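Local coordinates for protein (merozoite surface protein 1) (Plasmodium cynomolgi, PDB 1B9W), which probably takes part in merozoite egress from and invasion of host erythrocytes, this fragment being its two C-terminal EGF-like domains, at residues E4-A17 / R20-F34. Residues are numbered along the deposited sequence; the frame is centred on the assembly and turned at random.
Sequences EHRCIDTNVPENAA and RYLDGTEEWRCLLYF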
loop_
_atom_site.group_PDB
_atom_site.type_symbol
_atom_site.label_atom_id
_atom_site.label_comp_id
_atom_site.label_asym_id
_atom_site.label_seq_id
_atom_site.Cartn_x
_atom_site.Cartn_y
_atom_site.Cartn_z
ATOM N N GLU A 4 -0.828 -17.014 3.485
ATOM C CA GLU A 4 0.140 -16.886 4.546
ATOM C C GLU A 4 0.360 -15.407 4.933
ATOM O O GLU A 4 0.755 -15.138 6.058
ATOM C CB GLU A 4 1.532 -17.334 4.078
ATOM C CG GLU A 4 1.910 -18.724 4.578
ATOM C CD GLU A 4 1.532 -19.754 3.522
ATOM O OE1 GLU A 4 0.978 -19.337 2.480
ATOM O OE2 GLU A 4 1.779 -20.946 3.742
ATOM N N HIS A 5 0.203 -14.543 3.920
ATOM C CA HIS A 5 0.488 -13.120 4.243
ATOM C C HIS A 5 -0.740 -12.290 4.535
ATOM O O HIS A 5 -0.628 -11.067 4.775
ATOM C CB HIS A 5 1.275 -12.532 3.059
ATOM C CG HIS A 5 2.645 -13.112 2.876
ATOM N ND1 HIS A 5 3.720 -12.809 3.682
ATOM C CD2 HIS A 5 3.089 -13.976 1.928
ATOM C CE1 HIS A 5 4.787 -13.455 3.238
ATOM N NE2 HIS A 5 4.419 -14.164 2.192
ATOM N N ARG A 6 -1.920 -12.897 4.707
ATOM C CA ARG A 6 -3.064 -12.167 5.233
ATOM C C ARG A 6 -2.878 -11.832 6.682
ATOM O O ARG A 6 -2.371 -12.575 7.544
ATOM C CB ARG A 6 -4.343 -12.983 5.022
ATOM C CG ARG A 6 -4.624 -13.265 3.547
ATOM C CD ARG A 6 -5.907 -14.083 3.476
ATOM N NE ARG A 6 -6.482 -14.191 2.153
ATOM C CZ ARG A 6 -6.783 -15.357 1.584
ATOM N NH1 ARG A 6 -6.557 -16.505 2.218
ATOM N NH2 ARG A 6 -7.320 -15.360 0.372
ATOM N N CYS A 7 -3.360 -10.629 7.081
ATOM C CA CYS A 7 -3.203 -10.254 8.484
ATOM C C CYS A 7 -4.211 -11.062 9.355
ATOM O O CYS A 7 -5.330 -11.234 8.907
ATOM C CB CYS A 7 -3.550 -8.733 8.525
ATOM S SG CYS A 7 -2.040 -7.970 7.802
ATOM N N ILE A 8 -3.737 -11.415 10.540
ATOM C CA ILE A 8 -4.619 -12.152 11.473
ATOM C C ILE A 8 -4.552 -11.545 12.837
ATOM O O ILE A 8 -5.368 -11.887 13.708
ATOM C CB ILE A 8 -4.159 -13.651 11.544
ATOM C CG1 ILE A 8 -2.690 -13.769 11.848
ATOM C CG2 ILE A 8 -4.583 -14.268 10.210
ATOM C CD1 ILE A 8 -2.199 -15.214 12.086
ATOM N N ASP A 9 -3.661 -10.566 13.071
ATOM C CA ASP A 9 -3.578 -9.976 14.385
ATOM C C ASP A 9 -4.146 -8.547 14.460
ATOM O O ASP A 9 -4.334 -8.034 15.548
ATOM C CB ASP A 9 -2.122 -9.894 14.856
ATOM C CG ASP A 9 -1.513 -11.253 15.204
ATOM O OD1 ASP A 9 -2.283 -12.066 15.751
ATOM O OD2 ASP A 9 -0.311 -11.457 14.967
ATOM N N THR A 10 -4.304 -7.920 13.314
ATOM C CA THR A 10 -4.650 -6.474 13.304
ATOM C C THR A 10 -6.074 -6.283 12.869
ATOM O O THR A 10 -6.575 -6.845 11.902
ATOM C CB THR A 10 -3.717 -5.832 12.231
ATOM O OG1 THR A 10 -2.380 -6.049 12.667
ATOM C CG2 THR A 10 -4.013 -4.319 12.151
ATOM N N ASN A 11 -6.792 -5.394 13.559
ATOM C CA ASN A 11 -8.122 -5.005 13.104
ATOM C C ASN A 11 -7.890 -3.863 12.063
ATOM O O ASN A 11 -7.460 -2.821 12.542
ATOM C CB ASN A 11 -8.897 -4.462 14.300
ATOM C CG ASN A 11 -10.332 -4.107 14.015
ATOM O OD1 ASN A 11 -10.845 -4.314 12.921
ATOM N ND2 ASN A 11 -11.030 -3.554 15.006
ATOM N N VAL A 12 -7.965 -4.200 10.820
ATOM C CA VAL A 12 -7.468 -3.260 9.767
ATOM C C VAL A 12 -8.484 -2.147 9.551
ATOM O O VAL A 12 -9.675 -2.350 9.382
ATOM C CB VAL A 12 -7.313 -4.067 8.482
ATOM C CG1 VAL A 12 -6.782 -3.253 7.310
ATOM C CG2 VAL A 12 -6.368 -5.263 8.725
ATOM N N PRO A 13 -7.993 -0.900 9.445
ATOM C CA PRO A 13 -8.929 0.195 9.177
ATOM C C PRO A 13 -9.662 0.028 7.885
ATOM O O PRO A 13 -9.172 -0.508 6.889
ATOM C CB PRO A 13 -7.980 1.417 9.105
ATOM C CG PRO A 13 -6.756 1.027 9.876
ATOM C CD PRO A 13 -6.597 -0.502 9.688
ATOM N N GLU A 14 -10.862 0.655 7.735
ATOM C CA GLU A 14 -11.560 0.714 6.465
ATOM C C GLU A 14 -10.725 1.447 5.379
ATOM O O GLU A 14 -9.948 2.303 5.800
ATOM C CB GLU A 14 -12.823 1.571 6.702
ATOM C CG GLU A 14 -14.063 1.068 5.993
ATOM C CD GLU A 14 -15.204 2.075 6.102
ATOM O OE1 GLU A 14 -15.109 2.945 7.000
ATOM O OE2 GLU A 14 -16.144 1.971 5.284
ATOM N N ASN A 15 -10.796 0.963 4.165
ATOM C CA ASN A 15 -10.059 1.497 3.024
ATOM C C ASN A 15 -8.565 1.356 3.183
ATOM O O ASN A 15 -7.772 2.156 2.680
ATOM C CB ASN A 15 -10.462 2.973 2.779
ATOM C CG ASN A 15 -11.957 3.041 2.480
ATOM O OD1 ASN A 15 -12.422 2.344 1.586
ATOM N ND2 ASN A 15 -12.678 3.846 3.222
ATOM N N ALA A 16 -8.107 0.312 3.898
ATOM C CA ALA A 16 -6.711 -0.001 4.020
ATOM C C ALA A 16 -6.466 -1.499 3.648
ATOM O O ALA A 16 -7.453 -2.237 3.545
ATOM C CB ALA A 16 -6.163 0.220 5.414
ATOM N N ALA A 17 -5.255 -1.759 3.263
ATOM C CA ALA A 17 -4.786 -3.126 2.965
ATOM C C ALA A 17 -3.832 -3.526 4.074
ATOM O O ALA A 17 -3.210 -2.698 4.741
ATOM C CB ALA A 17 -4.037 -3.179 1.643
ATOM N N ARG A 20 1.066 -9.386 6.201
ATOM C CA ARG A 20 1.765 -9.955 7.370
ATOM C C ARG A 20 3.101 -10.547 6.921
ATOM O O ARG A 20 3.159 -11.286 5.930
ATOM C CB ARG A 20 0.923 -11.175 7.918
ATOM C CG ARG A 20 1.743 -11.860 9.060
ATOM C CD ARG A 20 0.812 -13.066 9.484
ATOM N NE ARG A 20 1.441 -13.691 10.664
ATOM C CZ ARG A 20 1.264 -13.389 11.916
ATOM N NH1 ARG A 20 0.490 -12.386 12.354
ATOM N NH2 ARG A 20 1.976 -14.057 12.826
ATOM N N TYR A 21 4.223 -10.046 7.434
ATOM C CA TYR A 21 5.524 -10.396 6.939
ATOM C C TYR A 21 5.995 -11.744 7.565
ATOM O O TYR A 21 5.417 -12.113 8.588
ATOM C CB TYR A 21 6.509 -9.323 7.386
ATOM C CG TYR A 21 6.228 -7.986 6.671
ATOM C CD1 TYR A 21 6.744 -7.793 5.389
ATOM C CD2 TYR A 21 5.509 -6.991 7.301
ATOM C CE1 TYR A 21 6.535 -6.560 4.743
ATOM C CE2 TYR A 21 5.289 -5.773 6.654
ATOM C CZ TYR A 21 5.818 -5.578 5.392
ATOM O OH TYR A 21 5.615 -4.342 4.777
ATOM N N LEU A 22 7.114 -12.217 7.064
ATOM C CA LEU A 22 7.745 -13.427 7.604
ATOM C C LEU A 22 8.127 -13.347 9.068
ATOM O O LEU A 22 8.312 -14.421 9.671
ATOM C CB LEU A 22 9.072 -13.650 6.816
ATOM C CG LEU A 22 9.056 -14.768 5.791
ATOM C CD1 LEU A 22 7.679 -14.898 5.167
ATOM C CD2 LEU A 22 10.141 -14.578 4.741
ATOM N N ASP A 23 8.369 -12.183 9.662
ATOM C CA ASP A 23 8.785 -12.018 11.035
ATOM C C ASP A 23 7.610 -11.951 12.001
ATOM O O ASP A 23 7.765 -11.764 13.213
ATOM C CB ASP A 23 9.686 -10.796 11.238
ATOM C CG ASP A 23 8.983 -9.503 10.808
ATOM O OD1 ASP A 23 7.814 -9.540 10.388
ATOM O OD2 ASP A 23 9.633 -8.447 10.938
ATOM N N GLY A 24 6.415 -12.101 11.465
ATOM C CA GLY A 24 5.193 -12.103 12.253
ATOM C C GLY A 24 4.593 -10.714 12.435
ATOM O O GLY A 24 3.550 -10.607 13.099
ATOM N N THR A 25 5.286 -9.678 11.955
ATOM C CA THR A 25 4.724 -8.323 12.141
ATOM C C THR A 25 3.715 -8.053 11.043
ATOM O O THR A 25 3.751 -8.677 9.979
ATOM C CB THR A 25 5.814 -7.236 12.048
ATOM O OG1 THR A 25 6.366 -7.293 10.728
ATOM C CG2 THR A 25 6.911 -7.383 13.070
ATOM N N GLU A 26 2.789 -7.108 11.267
ATOM C CA GLU A 26 1.808 -6.808 10.266
ATOM C C GLU A 26 1.862 -5.254 10.003
ATOM O O GLU A 26 1.984 -4.564 11.002
ATOM C CB GLU A 26 0.395 -7.128 10.811
ATOM C CG GLU A 26 0.336 -8.688 10.832
ATOM C CD GLU A 26 -1.013 -9.232 11.240
ATOM O OE1 GLU A 26 -1.929 -8.502 11.665
ATOM O OE2 GLU A 26 -1.123 -10.487 11.046
ATOM N N GLU A 27 1.641 -4.966 8.748
ATOM C CA GLU A 27 1.621 -3.465 8.482
ATOM C C GLU A 27 0.407 -3.233 7.644
ATOM O O GLU A 27 0.163 -3.882 6.645
ATOM C CB GLU A 27 2.895 -3.092 7.715
ATOM C CG GLU A 27 2.852 -1.554 7.425
ATOM C CD GLU A 27 4.033 -1.150 6.572
ATOM O OE1 GLU A 27 4.946 -1.961 6.322
ATOM O OE2 GLU A 27 4.069 0.043 6.174
ATOM N N TRP A 28 -0.402 -2.200 8.018
ATOM C CA TRP A 28 -1.521 -1.833 7.199
ATOM C C TRP A 28 -1.158 -0.419 6.541
ATOM O O TRP A 28 -0.371 0.272 7.155
ATOM C CB TRP A 28 -2.808 -1.694 8.010
ATOM C CG TRP A 28 -2.781 -0.787 9.200
ATOM C CD1 TRP A 28 -2.459 -1.079 10.496
ATOM C CD2 TRP A 28 -3.125 0.617 9.200
ATOM N NE1 TRP A 28 -2.573 0.024 11.303
ATOM C CE2 TRP A 28 -2.975 1.086 10.492
ATOM C CE3 TRP A 28 -3.524 1.477 8.150
ATOM C CZ2 TRP A 28 -3.196 2.423 10.856
ATOM C CZ3 TRP A 28 -3.772 2.817 8.512
ATOM C CH2 TRP A 28 -3.588 3.252 9.825
ATOM N N ARG A 29 -1.678 -0.302 5.357
ATOM C CA ARG A 29 -1.436 0.955 4.588
ATOM C C ARG A 29 -2.730 1.339 3.922
ATOM O O ARG A 29 -3.517 0.521 3.399
ATOM C CB ARG A 29 -0.432 0.667 3.460
ATOM C CG ARG A 29 0.978 0.395 4.003
ATOM C CD ARG A 29 1.909 0.128 2.800
ATOM N NE ARG A 29 3.254 -0.107 3.357
ATOM C CZ ARG A 29 4.290 -0.599 2.701
ATOM N NH1 ARG A 29 4.261 -0.931 1.432
ATOM N NH2 ARG A 29 5.426 -0.731 3.383
ATOM N N CYS A 30 -3.007 2.689 3.901
ATOM C CA CYS A 30 -4.211 3.012 3.140
ATOM C C CYS A 30 -4.126 2.661 1.680
ATOM O O CYS A 30 -3.068 2.711 1.058
ATOM C CB CYS A 30 -4.500 4.525 3.355
ATOM S SG CYS A 30 -4.767 5.072 5.016
ATOM N N LEU A 31 -5.269 2.391 1.045
ATOM C CA LEU A 31 -5.396 2.112 -0.359
ATOM C C LEU A 31 -5.096 3.432 -1.140
ATOM O O LEU A 31 -5.036 4.488 -0.482
ATOM C CB LEU A 31 -6.807 1.635 -0.689
ATOM C CG LEU A 31 -7.154 0.221 -0.109
ATOM C CD1 LEU A 31 -8.595 -0.119 -0.482
ATOM C CD2 LEU A 31 -6.173 -0.803 -0.658
ATOM N N LEU A 32 -4.741 3.274 -2.395
ATOM C CA LEU A 32 -4.489 4.496 -3.192
ATOM C C LEU A 32 -5.711 5.404 -3.155
ATOM O O LEU A 32 -6.871 5.015 -3.103
ATOM C CB LEU A 32 -4.183 4.120 -4.637
ATOM C CG LEU A 32 -2.869 3.452 -4.994
ATOM C CD1 LEU A 32 -2.739 3.294 -6.507
ATOM C CD2 LEU A 32 -1.697 4.191 -4.372
ATOM N N TYR A 33 -5.448 6.738 -3.245
ATOM C CA TYR A 33 -6.517 7.727 -3.159
ATOM C C TYR A 33 -7.166 7.855 -1.787
ATOM O O TYR A 33 -8.206 8.486 -1.601
ATOM C CB TYR A 33 -7.560 7.645 -4.270
ATOM C CG TYR A 33 -6.919 7.547 -5.637
ATOM C CD1 TYR A 33 -6.282 8.621 -6.251
ATOM C CD2 TYR A 33 -6.973 6.330 -6.318
ATOM C CE1 TYR A 33 -5.699 8.489 -7.501
ATOM C CE2 TYR A 33 -6.380 6.178 -7.551
ATOM C CZ TYR A 33 -5.764 7.266 -8.141
ATOM O OH TYR A 33 -5.179 7.090 -9.371
ATOM N N PHE A 34 -6.439 7.442 -0.757
ATOM C CA PHE A 34 -6.744 7.647 0.626
ATOM C C PHE A 34 -5.485 8.054 1.365
ATOM O O PHE A 34 -4.391 7.649 0.988
ATOM C CB PHE A 34 -7.271 6.356 1.329
ATOM C CG PHE A 34 -8.622 5.993 0.804
ATOM C CD1 PHE A 34 -8.738 5.225 -0.344
ATOM C CD2 PHE A 34 -9.763 6.440 1.461
ATOM C CE1 PHE A 34 -9.989 4.882 -0.818
ATOM C CE2 PHE A 34 -11.009 6.102 0.961
ATOM C CZ PHE A 34 -11.141 5.332 -0.181
HETATM O O HOH W 1 1.458 -9.376 14.406
HETATM O O HOH W 2 0.939 -13.755 15.592
HETATM O O HOH W 3 -0.606 -3.855 12.224
#
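The carboxylate of Glu26 gathers donors from Ile8, Asp9 and Thr10, and both oxygens are engaged twice. The backbone N of Ile8 donates to OE2 of Glu26 at 2.8 Å on the syn side, while NH1 of Arg20 donates to the same OE2 in a salt bridge from the opposite face of the carboxylate. Its other oxygen, OE1, accepts the backbone N of Asp9 on the syn side at 3.0 Å and, through its anti lone pair, the hydroxyl OG1 of Thr10 at 2.7 Å. An extended chain beyond CG carries the carboxylate past SG of Cys7 to these donors.

Arg20, with CG anti to its backbone N (chi1 174°) and its chain extended as far as NE, turns the edge of its guanidinium to both acids. NH1 also donates to OD2 of Asp9 in a 2.9 Å salt bridge, from above that carboxylate, and CD1 of Ile8 covers one guanidinium face. Two waters donate to OD2: one donates as well to O of Gly24, the other accepts from NH2 of Arg20. A third bridges OG1 of Thr10 and O of Glu26.

N of Arg20 donates to O of His5, and ND1 of His5 returns a bond to O of Arg20, 2.8 Å away in the imidazole plane. At the other end the 16-20/26-30 hairpin pairs Ala17 with Arg29 by two backbone bonds, and N of Leu31 binds O of Asn15. Two CH-pi contacts cover aromatic rings: CG of Pro13 sits 3.5 Å from the centroid of the six-membered ring of Trp28, and CB of Asn15 lies over the Phe34 ring, with its amide stacked nearly parallel.

In this first EGF-like domain, Cys7-Cys18 ties the N-terminal loop to the first hairpin strand, and Cys30-Cys41 joins the second to strand 40-43. The shared arginine probably offsets repulsion between Asp9 and Glu26, favouring two ionised carboxylates.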